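Local atomic coordinates of SnoaL-like polyketide cyclase (Agrobacterium tumefaciens str. C58, PDB entry 3EHC), a protein that is of unknown function but belongs to the NTF2 clan's SnoaL-like polyketide cyclase family, named after SnoaL, which closes a polyketide ring by aldol condensation. Residues Thr4-Tyr9 against Glu63-Asp68; Arg71-Leu76 against His101-Phe106. All coordinates share one frame; numbering follows the deposited sequence.

Contact 1. Residues Thr4-Tyr9 against Glu63-Asp68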
loop_
_atom_site.group_PDB
_atom_site.type_symbol
_atom_site.label_atom_id
_atom_site.label_comp_id
_atom_site.label_asym_id
_atom_site.label_seq_id
_atom_site.Cartn_x
_atom_site.Cartn_y
_atom_site.Cartn_z
ATOM N N THR B 4 12.345 -7.775 -17.362
ATOM C CA THR B 4 11.296 -6.777 -17.153
ATOM C C THR B 4 11.527 -6.193 -15.763
ATOM O O THR B 4 12.366 -6.701 -15.038
ATOM C CB THR B 4 9.916 -7.492 -17.170
ATOM O OG1 THR B 4 9.881 -8.520 -16.188
ATOM C CG2 THR B 4 9.634 -8.139 -18.485
ATOM N N LEU B 5 10.816 -5.126 -15.396
ATOM C CA LEU B 5 10.898 -4.592 -14.039
ATOM C C LEU B 5 10.621 -5.673 -13.012
ATOM O O LEU B 5 11.234 -5.685 -11.961
ATOM C CB LEU B 5 9.952 -3.420 -13.844
ATOM C CG LEU B 5 10.466 -2.098 -14.397
ATOM C CD1 LEU B 5 9.570 -0.986 -13.812
ATOM C CD2 LEU B 5 11.956 -1.850 -14.080
ATOM N N ASN B 6 9.697 -6.576 -13.317
ATOM C CA ASN B 6 9.386 -7.687 -12.398
ATOM C C ASN B 6 10.624 -8.547 -12.075
ATOM O O ASN B 6 10.873 -8.882 -10.902
ATOM C CB ASN B 6 8.252 -8.587 -12.910
ATOM C CG ASN B 6 6.858 -8.118 -12.481
ATOM O OD1 ASN B 6 6.656 -7.021 -11.957
ATOM N ND2 ASN B 6 5.877 -8.962 -12.737
ATOM N N ASP B 7 11.407 -8.869 -13.109
ATOM C CA ASP B 7 12.619 -9.644 -12.941
ATOM C C ASP B 7 13.663 -8.900 -12.138
ATOM O O ASP B 7 14.261 -9.494 -11.249
ATOM C CB ASP B 7 13.188 -10.064 -14.290
ATOM C CG ASP B 7 12.289 -11.020 -15.015
ATOM O OD1 ASP B 7 11.746 -11.931 -14.381
ATOM O OD2 ASP B 7 12.134 -10.873 -16.231
ATOM N N ILE B 8 13.881 -7.617 -12.469
ATOM C CA ILE B 8 14.833 -6.744 -11.751
ATOM C C ILE B 8 14.441 -6.685 -10.244
ATOM O O ILE B 8 15.285 -6.869 -9.361
ATOM C CB ILE B 8 14.900 -5.330 -12.383
ATOM C CG1 ILE B 8 15.285 -5.428 -13.872
ATOM C CG2 ILE B 8 15.886 -4.476 -11.638
ATOM C CD1 ILE B 8 15.024 -4.191 -14.692
ATOM N N TYR B 9 13.144 -6.491 -9.985
ATOM C CA TYR B 9 12.631 -6.396 -8.645
ATOM C C TYR B 9 12.828 -7.675 -7.828
ATOM O O TYR B 9 13.252 -7.601 -6.680
ATOM C CB TYR B 9 11.146 -6.025 -8.661
ATOM C CG TYR B 9 10.616 -5.736 -7.281
ATOM C CD1 TYR B 9 11.130 -4.673 -6.538
ATOM C CD2 TYR B 9 9.601 -6.515 -6.707
ATOM C CE1 TYR B 9 10.661 -4.394 -5.265
ATOM C CE2 TYR B 9 9.123 -6.240 -5.421
ATOM C CZ TYR B 9 9.660 -5.165 -4.711
ATOM O OH TYR B 9 9.213 -4.840 -3.453
ATOM N N GLU B 63 3.650 -10.987 -2.608
ATOM C CA GLU B 63 2.400 -11.697 -2.893
ATOM C C GLU B 63 1.854 -11.261 -4.251
ATOM O O GLU B 63 1.495 -12.096 -5.079
ATOM C CB GLU B 63 1.352 -11.433 -1.794
ATOM C CG GLU B 63 -0.024 -12.102 -2.035
ATOM C CD GLU B 63 -1.072 -11.729 -1.010
ATOM O OE1 GLU B 63 -0.731 -11.634 0.178
ATOM O OE2 GLU B 63 -2.253 -11.557 -1.387
ATOM N N ILE B 64 1.797 -9.953 -4.466
ATOM C CA ILE B 64 1.230 -9.366 -5.693
ATOM C C ILE B 64 2.247 -8.398 -6.244
ATOM O O ILE B 64 2.826 -7.644 -5.482
ATOM C CB ILE B 64 -0.110 -8.577 -5.502
ATOM C CG1 ILE B 64 -1.152 -9.386 -4.722
ATOM C CG2 ILE B 64 -0.636 -8.140 -6.899
ATOM C CD1 ILE B 64 -2.291 -8.582 -4.167
ATOM N N LEU B 65 2.495 -8.481 -7.548
ATOM C CA LEU B 65 3.299 -7.524 -8.299
ATOM C C LEU B 65 2.467 -6.992 -9.495
ATOM O O LEU B 65 1.874 -7.778 -10.246
ATOM C CB LEU B 65 4.570 -8.161 -8.879
ATOM C CG LEU B 65 5.697 -8.699 -8.006
ATOM C CD1 LEU B 65 6.814 -9.201 -8.939
ATOM C CD2 LEU B 65 6.200 -7.629 -7.013
ATOM N N VAL B 66 2.409 -5.664 -9.637
ATOM C CA VAL B 66 1.810 -5.018 -10.794
ATOM C C VAL B 66 2.830 -4.021 -11.347
ATOM O O VAL B 66 3.380 -3.193 -10.613
ATOM C CB VAL B 66 0.531 -4.235 -10.475
ATOM C CG1 VAL B 66 -0.204 -3.948 -11.780
ATOM C CG2 VAL B 66 -0.382 -4.957 -9.474
ATOM N N SER B 67 3.091 -4.086 -12.637
ATOM C CA SER B 67 4.081 -3.186 -13.217
ATOM C C SER B 67 3.820 -2.823 -14.670
ATOM O O SER B 67 3.134 -3.537 -15.426
ATOM C CB SER B 67 5.496 -3.764 -13.056
ATOM O OG SER B 67 5.612 -5.026 -13.685
ATOM N N ASP B 68 4.400 -1.694 -15.058
ATOM C CA ASP B 68 4.414 -1.275 -16.460
ATOM C C ASP B 68 5.858 -0.941 -16.867
ATOM O O ASP B 68 6.804 -1.528 -16.336
ATOM C CB ASP B 68 3.404 -0.149 -16.726
ATOM C CG ASP B 68 3.629 1.083 -15.861
ATOM O OD1 ASP B 68 4.793 1.375 -15.517
ATOM O OD2 ASP B 68 2.624 1.766 -15.532
HETATM O O HOH W 1 3.115 -8.487 -12.816
#
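The amide of N6 is held between L65 and S67, one on each face. CD1 of L65 lies over one face, 3.7 Å from CG of N6. On the other face, OG of S67 gives a hydrogen bond of 2.8 Å to OD1 of N6. The hydroxyl sits well above the carbonyl plane, 62° out of it, and the bond, though short, is not on a lone pair. At the nitrogen end of the amide, ND2 donates to a water at 2.8 Å. That water in turn donates to the backbone O of L65. The Y9 ring meets CD2 of the same leucine, with CD2 of Y9 and CD2 of L65 3.6 Å apart. This approach is oblique.

L65 therefore splits its two methyls, CD1 to the asparagine and CD2 to the tyrosine. Placing OG of S67 between its own backbone N and carbonyl carbon (chi1 59°) brings the hydroxyl to the helix. Further along, CD1 of L5 touches the backbone O of D68 at 3.8 Å.

Helix 5-17 starts just after T4, its N-cap residue. The axis of its part 5-9 passes 9.5 Å from that of strand 64-67, and their directions differ by 135°. Elsewhere, the Y9 hydroxyl bonds to Y104, and D68 OD1 takes the backbone N of T70 and R71. On the far side of the strand, V66 packs against F103 of the second subunit.

The contact joins the first helix to the outermost strand of the sheet within this chain, in keeping with the helix-on-sheet build of the NTF2 clan. Its chemistry is mixed. The leucine supplies apolar cover. The hydroxyl and the water suit the amide as placed, though either could also serve a flipped one.

Contact 2. Residues Arg71-Leu76 against His101-Phe106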
loop_
_atom_site.group_PDB
_atom_site.type_symbol
_atom_site.label_atom_id
_atom_site.label_comp_id
_atom_site.label_asym_id
_atom_site.label_seq_id
_atom_site.Cartn_x
_atom_site.Cartn_y
_atom_site.Cartn_z
ATOM N N ARG B 71 7.072 1.719 -13.718
ATOM C CA ARG B 71 6.651 1.636 -12.325
ATOM C C ARG B 71 6.298 0.219 -11.901
ATOM O O ARG B 71 5.859 -0.590 -12.711
ATOM C CB ARG B 71 5.464 2.561 -12.099
ATOM C CG ARG B 71 5.731 4.038 -12.362
ATOM C CD ARG B 71 4.480 4.870 -12.063
ATOM N NE ARG B 71 4.753 5.963 -11.120
ATOM C CZ ARG B 71 4.876 7.254 -11.448
ATOM N NH1 ARG B 71 4.743 7.657 -12.716
ATOM N NH2 ARG B 71 5.148 8.154 -10.498
ATOM N N LEU B 72 6.501 -0.063 -10.617
ATOM C CA LEU B 72 6.108 -1.360 -10.035
ATOM C C LEU B 72 5.447 -1.119 -8.677
ATOM O O LEU B 72 5.915 -0.281 -7.893
ATOM C CB LEU B 72 7.307 -2.336 -9.927
ATOM C CG LEU B 72 7.087 -3.731 -9.318
ATOM C CD1 LEU B 72 7.987 -4.757 -9.943
ATOM C CD2 LEU B 72 7.287 -3.702 -7.764
ATOM N N ALA B 73 4.332 -1.813 -8.445
ATOM C CA ALA B 73 3.665 -1.828 -7.147
ATOM C C ALA B 73 3.741 -3.260 -6.605
ATOM O O ALA B 73 3.420 -4.225 -7.333
ATOM C CB ALA B 73 2.234 -1.387 -7.304
ATOM N N ALA B 74 4.166 -3.396 -5.343
ATOM C CA ALA B 74 4.288 -4.707 -4.677
ATOM C C ALA B 74 3.458 -4.766 -3.393
ATOM O O ALA B 74 3.455 -3.818 -2.614
ATOM C CB ALA B 74 5.767 -5.018 -4.369
ATOM N N ARG B 75 2.723 -5.866 -3.202
ATOM C CA ARG B 75 2.241 -6.265 -1.888
ATOM C C ARG B 75 3.214 -7.318 -1.368
ATOM O O ARG B 75 3.286 -8.405 -1.905
ATOM C CB ARG B 75 0.827 -6.821 -1.946
ATOM C CG ARG B 75 0.320 -7.361 -0.631
ATOM C CD ARG B 75 -1.111 -7.873 -0.876
ATOM N NE ARG B 75 -1.603 -8.739 0.177
ATOM C CZ ARG B 75 -2.099 -8.285 1.324
ATOM N NH1 ARG B 75 -2.200 -6.974 1.579
ATOM N NH2 ARG B 75 -2.537 -9.141 2.195
ATOM N N LEU B 76 3.953 -6.952 -0.323
ATOM C CA LEU B 76 4.918 -7.794 0.347
ATOM C C LEU B 76 4.292 -8.247 1.652
ATOM O O LEU B 76 3.689 -7.433 2.363
ATOM C CB LEU B 76 6.161 -6.971 0.695
ATOM C CG LEU B 76 6.858 -6.261 -0.463
ATOM C CD1 LEU B 76 7.881 -5.211 0.000
ATOM C CD2 LEU B 76 7.478 -7.350 -1.259
ATOM N N HIS B 101 2.631 -2.252 1.371
ATOM C CA HIS B 101 2.252 -1.890 0.006
ATOM C C HIS B 101 3.133 -0.749 -0.465
ATOM O O HIS B 101 3.139 0.337 0.101
ATOM C CB HIS B 101 0.813 -1.459 -0.065
ATOM C CG HIS B 101 -0.154 -2.584 0.129
ATOM N ND1 HIS B 101 -1.505 -2.449 -0.091
ATOM C CD2 HIS B 101 0.039 -3.861 0.527
ATOM C CE1 HIS B 101 -2.104 -3.600 0.146
ATOM N NE2 HIS B 101 -1.187 -4.474 0.521
ATOM N N VAL B 102 3.864 -0.994 -1.537
ATOM C CA VAL B 102 4.924 -0.085 -1.931
ATOM C C VAL B 102 4.921 0.137 -3.449
ATOM O O VAL B 102 4.725 -0.782 -4.227
ATOM C CB VAL B 102 6.307 -0.584 -1.355
ATOM C CG1 VAL B 102 6.518 -2.017 -1.711
ATOM C CG2 VAL B 102 7.514 0.354 -1.755
ATOM N N PHE B 103 5.077 1.401 -3.825
ATOM C CA PHE B 103 5.238 1.847 -5.219
ATOM C C PHE B 103 6.695 2.249 -5.493
ATOM O O PHE B 103 7.330 2.911 -4.666
ATOM C CB PHE B 103 4.320 3.058 -5.519
ATOM C CG PHE B 103 2.882 2.708 -5.589
ATOM C CD1 PHE B 103 2.122 2.621 -4.424
ATOM C CD2 PHE B 103 2.269 2.401 -6.803
ATOM C CE1 PHE B 103 0.800 2.238 -4.476
ATOM C CE2 PHE B 103 0.903 2.028 -6.833
ATOM C CZ PHE B 103 0.204 1.949 -5.688
ATOM N N TYR B 104 7.205 1.831 -6.646
ATOM C CA TYR B 104 8.548 2.185 -7.102
ATOM C C TYR B 104 8.492 2.873 -8.457
ATOM O O TYR B 104 7.792 2.420 -9.367
ATOM C CB TYR B 104 9.443 0.957 -7.238
ATOM C CG TYR B 104 9.569 0.101 -5.988
ATOM C CD1 TYR B 104 8.641 -0.895 -5.720
ATOM C CD2 TYR B 104 10.621 0.288 -5.083
ATOM C CE1 TYR B 104 8.748 -1.700 -4.604
ATOM C CE2 TYR B 104 10.733 -0.510 -3.929
ATOM C CZ TYR B 104 9.786 -1.515 -3.706
ATOM O OH TYR B 104 9.860 -2.334 -2.593
ATOM N N ASP B 105 9.218 3.984 -8.569
ATOM C CA ASP B 105 9.435 4.639 -9.837
ATOM C C ASP B 105 10.865 4.246 -10.212
ATOM O O ASP B 105 11.793 4.478 -9.443
ATOM C CB ASP B 105 9.206 6.150 -9.684
ATOM C CG ASP B 105 9.164 6.914 -11.014
ATOM O OD1 ASP B 105 8.904 6.343 -12.127
ATOM O OD2 ASP B 105 9.416 8.145 -10.925
ATOM N N PHE B 106 11.012 3.591 -11.367
ATOM C CA PHE B 106 12.307 3.155 -11.892
ATOM C C PHE B 106 12.829 4.169 -12.904
ATOM O O PHE B 106 12.051 4.766 -13.651
ATOM C CB PHE B 106 12.195 1.783 -12.564
ATOM C CG PHE B 106 12.269 0.639 -11.615
ATOM C CD1 PHE B 106 11.134 0.239 -10.902
ATOM C CD2 PHE B 106 13.470 -0.032 -11.413
ATOM C CE1 PHE B 106 11.190 -0.810 -10.006
ATOM C CE2 PHE B 106 13.544 -1.078 -10.529
ATOM C CZ PHE B 106 12.384 -1.474 -9.817
#
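Strands 71-76 and 101-106 are antiparallel neighbours in the main curved sheet. L72 pairs with Y104 and A74 with V102 as hydrogen-bonded pairs. The N of Y104 reaches O of L72 at 2.8 Å, and the N of A74 reaches O of V102 at 2.9 Å; both bonds are returned.

On the face of these pairs, L72 and A74 touch helix 5-17, while V102 packs on V114 and S116 of strand 110-118. CD2 of L72 lies 3.7 Å from CD1 of Y104. CG2 of V102 lies over one face of the Y104 ring, toward its rim.

The other face carries A73, F103 and the polar pairs. The R75 chain is extended, and its NH1 gives a 2.9 Å hydrogen bond to NE2 of H101. The nitrogens meet edge to edge, with the guanidinium and ring planes turned 74° apart. NE of R75 is salt-bridged to E63. At the other end R71 stacks on D105, their planes only 3° apart. OD1 of D105 lies over the guanidinium centre, 4.3 Å from NE of R71. No N-H points at it; the attraction is one of charge.

H101 and F103 also meet F103 and H101 of the second subunit, ring edge to face. H101 O takes a bond from H101 ND1 of that subunit. One face to the helix and one to a partner sheet is consistent with dimers of the NTF2-like alpha+beta fold.

In the fold
The chain enters contact 1 at once, on helix 5-17. It then runs through strands 28-29 and 32-34 and helix 40-54 before strand 62-67 comes back to that helix and closes a long loop. A short turn leads into strand 71-80, where contact 2 opens. The hairpin 85-90 follows, and strand 96-107 returns to close a shorter loop. The two contacts thus stand in series, without crossing. They still touch in space, with centres about 8 Å apart. A backbone bond from A73 to V66 links the strands, L5 packs on F106, and OD1 of N6 packs on L72. Together they tie the first helix to three successive strands of one sheet, and both reach the second subunit.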